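Local coordinates for protein Moesin/ezrin/radixin homolog 2 (Drosophila melanogaster, PDB 7EDR) that probably acts, as the fly merlin, as a FERM-domain scaffold at the membrane-cytoskeleton boundary in growth-restraining Hippo signalling, at residues K110-L114 with S115-Y119; G138-Y142 with E143-D147; Y164-P168 with E169-E173. All blocks are in the same frame, centred on the assembly; numbering follows the deposited sequence.

Interaction 1 of 3, residues K110-L114 with S115-Y119; sequences KQSIL and SMDIY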
loop_
_atom_site.group_PDB
_atom_site.type_symbol
_atom_site.label_atom_id
_atom_site.label_comp_id
_atom_site.label_asym_id
_atom_site.label_seq_id
_atom_site.Cartn_x
_atom_site.Cartn_y
_atom_site.Cartn_z
ATOM N N LYS C 110 -17.445 -5.063 25.085
ATOM C CA LYS C 110 -18.639 -5.693 25.634
ATOM C C LYS C 110 -18.850 -5.281 27.086
ATOM O O LYS C 110 -19.986 -5.012 27.500
ATOM C CB LYS C 110 -18.573 -7.220 25.491
ATOM C CG LYS C 110 -19.736 -7.964 26.180
ATOM C CD LYS C 110 -19.979 -9.368 25.631
ATOM C CE LYS C 110 -18.907 -10.359 26.075
ATOM N NZ LYS C 110 -18.634 -10.247 27.524
ATOM N N GLN C 111 -17.773 -5.162 27.867
ATOM C CA GLN C 111 -17.971 -4.710 29.242
ATOM C C GLN C 111 -18.401 -3.250 29.311
ATOM O O GLN C 111 -19.165 -2.883 30.209
ATOM C CB GLN C 111 -16.722 -4.924 30.095
ATOM C CG GLN C 111 -17.083 -5.004 31.583
ATOM C CD GLN C 111 -18.417 -5.788 31.848
ATOM O OE1 GLN C 111 -19.381 -5.230 32.425
ATOM N NE2 GLN C 111 -18.464 -7.078 31.436
ATOM N N SER C 112 -17.919 -2.410 28.390
ATOM C CA SER C 112 -18.429 -1.045 28.257
ATOM C C SER C 112 -19.940 -1.048 28.132
ATOM O O SER C 112 -20.633 -0.250 28.768
ATOM C CB SER C 112 -17.838 -0.373 27.017
ATOM O OG SER C 112 -16.569 0.148 27.294
ATOM N N ILE C 113 -20.454 -1.942 27.283
ATOM C CA ILE C 113 -21.874 -1.981 26.985
ATOM C C ILE C 113 -22.653 -2.569 28.159
ATOM O O ILE C 113 -23.611 -1.966 28.654
ATOM C CB ILE C 113 -22.091 -2.763 25.680
ATOM C CG1 ILE C 113 -21.472 -1.960 24.516
ATOM C CG2 ILE C 113 -23.558 -3.068 25.487
ATOM C CD1 ILE C 113 -21.499 -2.621 23.158
ATOM N N LEU C 114 -22.229 -3.736 28.648
ATOM C CA LEU C 114 -22.940 -4.396 29.742
ATOM C C LEU C 114 -22.999 -3.517 30.985
ATOM O O LEU C 114 -24.000 -3.521 31.713
ATOM C CB LEU C 114 -22.270 -5.727 30.071
ATOM C CG LEU C 114 -22.943 -6.981 29.531
ATOM C CD1 LEU C 114 -23.852 -6.674 28.341
ATOM C CD2 LEU C 114 -21.872 -7.986 29.168
ATOM N N SER C 115 -21.940 -2.757 31.250
ATOM C CA SER C 115 -21.900 -1.854 32.393
ATOM C C SER C 115 -22.493 -0.487 32.083
ATOM O O SER C 115 -22.553 0.364 32.981
ATOM C CB SER C 115 -20.460 -1.677 32.855
ATOM O OG SER C 115 -19.799 -0.791 31.968
ATOM N N MET C 116 -22.894 -0.256 30.829
ATOM C CA MET C 116 -23.508 0.980 30.356
ATOM C C MET C 116 -22.547 2.165 30.371
ATOM O O MET C 116 -22.994 3.319 30.389
ATOM C CB MET C 116 -24.777 1.317 31.148
ATOM C CG MET C 116 -25.756 0.141 31.228
ATOM S SD MET C 116 -27.067 0.386 32.442
ATOM C CE MET C 116 -27.959 1.758 31.708
ATOM N N ASP C 117 -21.232 1.918 30.369
ATOM C CA ASP C 117 -20.297 3.008 30.110
ATOM C C ASP C 117 -20.652 3.701 28.807
ATOM O O ASP C 117 -20.553 4.924 28.699
ATOM C CB ASP C 117 -18.858 2.495 30.051
ATOM C CG ASP C 117 -18.324 2.048 31.406
ATOM O OD1 ASP C 117 -18.939 2.366 32.449
ATOM O OD2 ASP C 117 -17.266 1.384 31.425
ATOM N N ILE C 118 -21.089 2.938 27.809
ATOM C CA ILE C 118 -21.625 3.508 26.582
ATOM C C ILE C 118 -23.075 3.048 26.431
ATOM O O ILE C 118 -23.429 1.913 26.782
ATOM C CB ILE C 118 -20.769 3.148 25.343
ATOM C CG1 ILE C 118 -20.916 1.689 24.954
ATOM C CG2 ILE C 118 -19.280 3.445 25.595
ATOM C CD1 ILE C 118 -19.990 1.295 23.831
ATOM N N TYR C 119 -23.924 3.955 25.959
ATOM C CA TYR C 119 -25.329 3.631 25.811
ATOM C C TYR C 119 -25.536 2.672 24.648
ATOM O O TYR C 119 -24.805 2.689 23.655
ATOM C CB TYR C 119 -26.143 4.901 25.593
ATOM C CG TYR C 119 -27.573 4.657 25.188
ATOM C CD1 TYR C 119 -28.560 4.420 26.153
ATOM C CD2 TYR C 119 -27.950 4.671 23.843
ATOM C CE1 TYR C 119 -29.876 4.206 25.796
ATOM C CE2 TYR C 119 -29.264 4.453 23.477
ATOM C CZ TYR C 119 -30.226 4.223 24.465
ATOM O OH TYR C 119 -31.542 3.994 24.115
#

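Interaction 2 of 3, residues G138-Y142 with E143-D147; sequences GPYDY and ETYKD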
loop_
_atom_site.group_PDB
_atom_site.type_symbol
_atom_site.label_atom_id
_atom_site.label_comp_id
_atom_site.label_asym_id
_atom_site.label_seq_id
_atom_site.Cartn_x
_atom_site.Cartn_y
_atom_site.Cartn_z
ATOM N N GLY C 138 -20.191 -21.479 20.833
ATOM C CA GLY C 138 -20.150 -21.951 19.468
ATOM C C GLY C 138 -21.499 -21.796 18.807
ATOM O O GLY C 138 -22.462 -21.336 19.432
ATOM N N PRO C 139 -21.607 -22.179 17.534
ATOM C CA PRO C 139 -22.880 -21.993 16.823
ATOM C C PRO C 139 -23.984 -22.787 17.502
ATOM O O PRO C 139 -23.732 -23.809 18.146
ATOM C CB PRO C 139 -22.588 -22.520 15.409
ATOM C CG PRO C 139 -21.066 -22.643 15.314
ATOM C CD PRO C 139 -20.605 -22.897 16.721
ATOM N N TYR C 140 -25.215 -22.285 17.393
ATOM C CA TYR C 140 -26.334 -22.936 18.063
ATOM C C TYR C 140 -26.431 -24.391 17.639
ATOM O O TYR C 140 -26.469 -24.701 16.446
ATOM C CB TYR C 140 -27.646 -22.225 17.751
ATOM C CG TYR C 140 -28.865 -23.083 18.045
ATOM C CD1 TYR C 140 -29.306 -23.274 19.357
ATOM C CD2 TYR C 140 -29.579 -23.691 17.017
ATOM C CE1 TYR C 140 -30.415 -24.049 19.636
ATOM C CE2 TYR C 140 -30.696 -24.469 17.284
ATOM C CZ TYR C 140 -31.106 -24.651 18.595
ATOM O OH TYR C 140 -32.209 -25.427 18.868
ATOM N N ASP C 141 -26.468 -25.282 18.622
ATOM C CA ASP C 141 -26.636 -26.707 18.365
ATOM C C ASP C 141 -27.775 -27.242 19.225
ATOM O O ASP C 141 -27.638 -27.314 20.452
ATOM C CB ASP C 141 -25.343 -27.459 18.646
ATOM C CG ASP C 141 -25.437 -28.906 18.270
ATOM O OD1 ASP C 141 -24.627 -29.696 18.793
ATOM O OD2 ASP C 141 -26.329 -29.252 17.460
ATOM N N TYR C 142 -28.888 -27.627 18.574
ATOM C CA TYR C 142 -30.088 -28.087 19.284
ATOM C C TYR C 142 -29.784 -29.234 20.236
ATOM O O TYR C 142 -30.393 -29.328 21.313
ATOM C CB TYR C 142 -31.168 -28.519 18.282
ATOM C CG TYR C 142 -32.379 -29.216 18.897
ATOM C CD1 TYR C 142 -32.521 -30.607 18.845
ATOM C CD2 TYR C 142 -33.385 -28.483 19.528
ATOM C CE1 TYR C 142 -33.640 -31.246 19.413
ATOM C CE2 TYR C 142 -34.506 -29.107 20.096
ATOM C CZ TYR C 142 -34.629 -30.486 20.035
ATOM O OH TYR C 142 -35.741 -31.089 20.598
ATOM N N GLU C 143 -28.844 -30.106 19.852
ATOM C CA GLU C 143 -28.442 -31.235 20.688
ATOM C C GLU C 143 -27.823 -30.765 21.999
ATOM O O GLU C 143 -28.173 -31.250 23.085
ATOM C CB GLU C 143 -27.442 -32.097 19.926
ATOM C CG GLU C 143 -27.832 -32.386 18.491
ATOM C CD GLU C 143 -28.817 -33.535 18.382
ATOM O OE1 GLU C 143 -28.518 -34.494 17.631
ATOM O OE2 GLU C 143 -29.883 -33.505 19.047
ATOM N N THR C 144 -26.896 -29.819 21.921
ATOM C CA THR C 144 -26.141 -29.441 23.100
ATOM C C THR C 144 -26.742 -28.258 23.835
ATOM O O THR C 144 -26.369 -28.019 24.988
ATOM C CB THR C 144 -24.697 -29.154 22.697
ATOM O OG1 THR C 144 -24.674 -28.083 21.747
ATOM C CG2 THR C 144 -24.128 -30.379 22.033
ATOM N N TYR C 145 -27.675 -27.527 23.221
ATOM C CA TYR C 145 -28.273 -26.388 23.911
ATOM C C TYR C 145 -29.034 -26.853 25.148
ATOM O O TYR C 145 -29.664 -27.914 25.145
ATOM C CB TYR C 145 -29.218 -25.609 22.992
ATOM C CG TYR C 145 -29.687 -24.338 23.658
ATOM C CD1 TYR C 145 -28.948 -23.168 23.561
ATOM C CD2 TYR C 145 -30.844 -24.313 24.425
ATOM C CE1 TYR C 145 -29.357 -22.010 24.191
ATOM C CE2 TYR C 145 -31.258 -23.160 25.064
ATOM C CZ TYR C 145 -30.514 -22.011 24.942
ATOM O OH TYR C 145 -30.929 -20.857 25.579
ATOM N N LYS C 146 -28.985 -26.052 26.209
ATOM C CA LYS C 146 -29.713 -26.348 27.441
ATOM C C LYS C 146 -30.539 -25.129 27.838
ATOM O O LYS C 146 -29.971 -24.110 28.247
ATOM C CB LYS C 146 -28.743 -26.728 28.562
ATOM C CG LYS C 146 -27.558 -27.567 28.096
ATOM C CD LYS C 146 -26.625 -27.943 29.249
ATOM C CE LYS C 146 -27.261 -28.958 30.196
ATOM N NZ LYS C 146 -26.361 -29.292 31.347
ATOM N N ASP C 147 -31.878 -25.234 27.735
ATOM C CA ASP C 147 -32.794 -24.166 28.153
ATOM C C ASP C 147 -32.494 -23.732 29.580
ATOM O O ASP C 147 -32.765 -24.477 30.528
ATOM C CB ASP C 147 -34.263 -24.607 28.058
ATOM C CG ASP C 147 -34.697 -24.953 26.636
ATOM O OD1 ASP C 147 -35.182 -26.086 26.431
ATOM O OD2 ASP C 147 -34.589 -24.089 25.731
#

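Interaction 3 of 3, residues Y164-P168 with E169-E173; sequences YQMTP and EMWEE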
loop_
_atom_site.group_PDB
_atom_site.type_symbol
_atom_site.label_atom_id
_atom_site.label_comp_id
_atom_site.label_asym_id
_atom_site.label_seq_id
_atom_site.Cartn_x
_atom_site.Cartn_y
_atom_site.Cartn_z
ATOM N N TYR C 164 -38.435 -2.491 30.649
ATOM C CA TYR C 164 -39.521 -3.284 30.094
ATOM C C TYR C 164 -40.139 -4.177 31.157
ATOM O O TYR C 164 -39.452 -4.664 32.062
ATOM C CB TYR C 164 -39.049 -4.150 28.925
ATOM C CG TYR C 164 -38.680 -3.344 27.713
ATOM C CD1 TYR C 164 -37.411 -2.763 27.593
ATOM C CD2 TYR C 164 -39.597 -3.153 26.682
ATOM C CE1 TYR C 164 -37.070 -2.013 26.476
ATOM C CE2 TYR C 164 -39.262 -2.410 25.554
ATOM C CZ TYR C 164 -37.998 -1.846 25.460
ATOM O OH TYR C 164 -37.684 -1.111 24.350
ATOM N N GLN C 165 -41.455 -4.382 31.019
ATOM C CA GLN C 165 -42.222 -5.322 31.835
ATOM C C GLN C 165 -42.078 -6.709 31.229
ATOM O O GLN C 165 -42.951 -7.208 30.515
ATOM C CB GLN C 165 -43.685 -4.911 31.894
ATOM C CG GLN C 165 -44.044 -4.130 33.114
ATOM C CD GLN C 165 -44.417 -5.031 34.249
ATOM O OE1 GLN C 165 -43.630 -5.233 35.181
ATOM N NE2 GLN C 165 -45.633 -5.582 34.188
ATOM N N MET C 166 -40.943 -7.339 31.518
ATOM C CA MET C 166 -40.634 -8.649 30.967
ATOM C C MET C 166 -39.809 -9.403 31.996
ATOM O O MET C 166 -39.096 -8.797 32.798
ATOM C CB MET C 166 -39.875 -8.548 29.641
ATOM C CG MET C 166 -40.684 -8.005 28.480
ATOM S SD MET C 166 -39.631 -7.519 27.077
ATOM C CE MET C 166 -38.601 -8.984 26.964
ATOM N N THR C 167 -39.945 -10.715 31.998
ATOM C CA THR C 167 -39.160 -11.520 32.912
ATOM C C THR C 167 -37.829 -11.848 32.267
ATOM O O THR C 167 -37.695 -11.783 31.041
ATOM C CB THR C 167 -39.896 -12.822 33.259
ATOM O OG1 THR C 167 -39.912 -13.684 32.110
ATOM C CG2 THR C 167 -41.324 -12.539 33.705
ATOM N N PRO C 168 -36.823 -12.203 33.066
ATOM C CA PRO C 168 -35.565 -12.695 32.485
ATOM C C PRO C 168 -35.756 -13.812 31.471
ATOM O O PRO C 168 -35.028 -13.854 30.468
ATOM C CB PRO C 168 -34.788 -13.174 33.716
ATOM C CG PRO C 168 -35.280 -12.286 34.813
ATOM C CD PRO C 168 -36.742 -12.067 34.534
ATOM N N GLU C 169 -36.731 -14.703 31.678
ATOM C CA GLU C 169 -36.901 -15.824 30.757
ATOM C C GLU C 169 -37.446 -15.362 29.421
ATOM O O GLU C 169 -37.168 -15.984 28.385
ATOM C CB GLU C 169 -37.832 -16.876 31.360
ATOM C CG GLU C 169 -37.260 -17.573 32.594
ATOM C CD GLU C 169 -37.287 -16.716 33.887
ATOM O OE1 GLU C 169 -37.914 -15.621 33.941
ATOM O OE2 GLU C 169 -36.663 -17.167 34.871
ATOM N N MET C 170 -38.239 -14.285 29.431
ATOM C CA MET C 170 -38.757 -13.742 28.184
ATOM C C MET C 170 -37.639 -13.108 27.373
ATOM O O MET C 170 -37.596 -13.251 26.142
ATOM C CB MET C 170 -39.862 -12.723 28.473
ATOM C CG MET C 170 -41.201 -13.338 28.812
ATOM S SD MET C 170 -42.313 -12.227 29.708
ATOM C CE MET C 170 -42.911 -11.153 28.386
ATOM N N TRP C 171 -36.724 -12.399 28.047
ATOM C CA TRP C 171 -35.533 -11.897 27.363
ATOM C C TRP C 171 -34.679 -13.047 26.829
ATOM O O TRP C 171 -34.288 -13.059 25.655
ATOM C CB TRP C 171 -34.710 -11.024 28.307
ATOM C CG TRP C 171 -35.248 -9.648 28.600
ATOM C CD1 TRP C 171 -35.698 -9.190 29.799
ATOM C CD2 TRP C 171 -35.344 -8.539 27.686
ATOM N NE1 TRP C 171 -36.087 -7.872 29.691
ATOM C CE2 TRP C 171 -35.878 -7.447 28.406
ATOM C CE3 TRP C 171 -35.039 -8.367 26.332
ATOM C CZ2 TRP C 171 -36.110 -6.197 27.820
ATOM C CZ3 TRP C 171 -35.280 -7.109 25.742
ATOM C CH2 TRP C 171 -35.814 -6.051 26.488
ATOM N N GLU C 172 -34.394 -14.038 27.683
ATOM C CA GLU C 172 -33.561 -15.165 27.272
ATOM C C GLU C 172 -34.120 -15.858 26.033
ATOM O O GLU C 172 -33.360 -16.245 25.139
ATOM C CB GLU C 172 -33.409 -16.148 28.434
ATOM C CG GLU C 172 -32.603 -15.574 29.606
ATOM C CD GLU C 172 -32.930 -16.203 30.960
ATOM O OE1 GLU C 172 -32.634 -15.550 31.990
ATOM O OE2 GLU C 172 -33.463 -17.344 30.999
ATOM N N GLU C 173 -35.444 -16.002 25.942
ATOM C CA GLU C 173 -36.003 -16.702 24.784
ATOM C C GLU C 173 -35.769 -15.927 23.490
ATOM O O GLU C 173 -35.530 -16.529 22.432
ATOM C CB GLU C 173 -37.498 -16.957 24.986
ATOM C CG GLU C 173 -38.061 -18.026 24.073
ATOM C CD GLU C 173 -37.445 -19.405 24.305
ATOM O OE1 GLU C 173 -36.866 -19.653 25.392
ATOM O OE2 GLU C 173 -37.535 -20.250 23.383
HETATM O O HOH W 1 -36.933 -6.975 32.125
#

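Interaction 1 of 3, residues K110-L114 with S115-Y119
Gln-111 and Ser-115 touch through the flat amide of the glutamine, whose OE1 lies 3.7 Å from Ser-115 CB. Two flat groups meet the contact, this amide and the Asp-117 carboxylate, and neither stacks on the other segment. The Gln-111 chain is bent at chi2, which turns the amide along the helix toward its end. Asp-117 OD2 approaches Ser-112 CA at 4.2 Å, while Asp-117 CB comes closer to the Ser-112 carbonyl oxygen.

The polar centre is the carbonyl of Gln-111. Gln-111 O accepts from Ser-115 OG at 2.8 Å. It also accepts the helical bond from Ser-115 N at 3.0 Å. The hydroxyl donor is tilted by 20° from the carbonyl plane. Two bonds thus grip one oxygen in the last turn. The hydroxyl reaches it because Ser-115 OG sits between its own backbone N and carbonyl carbon (chi1 77°).

The helix then stops. Met-116 takes a positive phi of 67°, and Met-116 N bonds back to Ile-113 O at 2.9 Å. This is a Schellman motif, the classic C-terminal end of a helix. Asp-117 N lies 2.8 Å from Ser-112 O. Ile-118 N makes a weak hydrogen bond to Ser-112 O.

Beyond the turn, Ile-118 folds back on the helix. Ile-118 CD1 packs on Ile-113 CG1 at 3.6 Å, and the two side chains run obliquely past each other.

The contact closes helix 99-114 and starts the link to helix 122-137, in the central FERM domain. Ile-113 also packs on Leu-128 of helix 122-137 and on Tyr-194 and Ala-198 of helix 187-198. Ile-118 leans on Met-203 in the loop before strand 207-212.

Interaction 2 of 3, residues G138-Y142 with E143-D147
Glu-143 lies in the turn beside Asp-141 and Tyr-142. Its CG lies 3.6 Å from Asp-141 OD2, so an aliphatic part of the chain meets the carboxylate. The two acid groups do not touch, and their planes are turned 69° apart. The Glu-143 chain bends at chi2 (-82°), which swings its carboxylate toward the Tyr-142 ring. Glu-143 OE2 comes within 3.9 Å of Tyr-142 CD1, and the ring and carboxylate planes are only 23° apart.

Thr-144 follows, crossing Asp-141 at about a right angle. Its methyl CG2 lies 3.3 Å from Asp-141 OD1. Its hydroxyl OG1 lies near both Asp-141 O and Asp-141 OD1, at weak hydrogen-bonding distance. Thr-144 N gives a weak bond to Asp-141 O at 3.0 Å.

Tyr-145 makes the firmer closure. Its N donates to Asp-141 O at 2.8 Å. Its side chain then packs against Tyr-140. The Tyr-145 CB lies 3.9 Å from Tyr-140 CE1, and the two side chains stand roughly perpendicular. Tyr-145 also packs on Lys-176 and Tyr-179 of helix 168-179, while Tyr-140 packs on Met-180 just past that helix.

Further on, Asp-147 OD2 forms a salt bridge with Lys-176 NZ of helix 168-179. At the other end, Gly-138 leaves helix 122-137 with positive phi, and its O accepts from Tyr-179 OH.

The arrangement is a single helix-like turn, an alpha turn in which the N-H of Tyr-145 reaches the carbonyl of Asp-141 four residues back. It lies in the loop between helices 122-137 and 152-155 of the helical central FERM domain.

Interaction 3 of 3, residues Y164-P168 with E169-E173
The methyl of Met-166 sits as a bump over the flat face of Trp-171. Met-166 CE lies 3.5 Å from the centroid of the six-membered ring, in a CH-pi contact. Met-166 SD sits above the same ring, a Met-aromatic contact. The bend at chi3 (48°) curls CE back over the indole. Tyr-164 fits at the edge of the indole. The Trp-171 edge points at the Tyr-164 face, an offset edge-to-face pair with planes at 88°. Trp-171 CZ2 fills the angle beside Tyr-164 CB and CD1.

Thr-167 is the N-cap of helix 168-179. Thr-167 OG1 accepts from Met-170 N at 3.2 Å. Thr-167 N makes a weak hydrogen bond to Met-170 SD, the reciprocal half of a capping box. Thr-167 O takes Trp-171 N at 3.2 Å.

Met-170 CE fits beside Met-166 CG, 3.9 Å away. A water at the indole edge accepts from Trp-171 NE1 at 2.7 Å and lies 2.9 Å from Met-166 O, to which it can donate. Glu-172 lies alongside the Pro-168 carbonyl, and its OE1 takes Gly-152 N. Trp-171 also packs on Val-126 of helix 122-137, and Gln-165 forms backbone hydrogen bonds with the chain of another protein.

Overall arrangement
All three interactions lie in the central FERM domain and follow one another along the chain. Interaction 1 ends helix 99-114, interaction 2 lies in the loop after helix 122-137, and interaction 3 begins helix 168-179. The centre of interaction 1 is about 27 Å from that of interaction 2 and about 20 Å from that of interaction 3. Interactions 2 and 3 also have centres about 20 Å apart, with nearest atoms about 5 Å apart. Helix 168-179 links the last two: interaction 3 caps its start, and residues of interaction 2 pack near its end. The three thus mark two helix ends and a turn of the helical lobe, and interactions 1 and 3 border another protein.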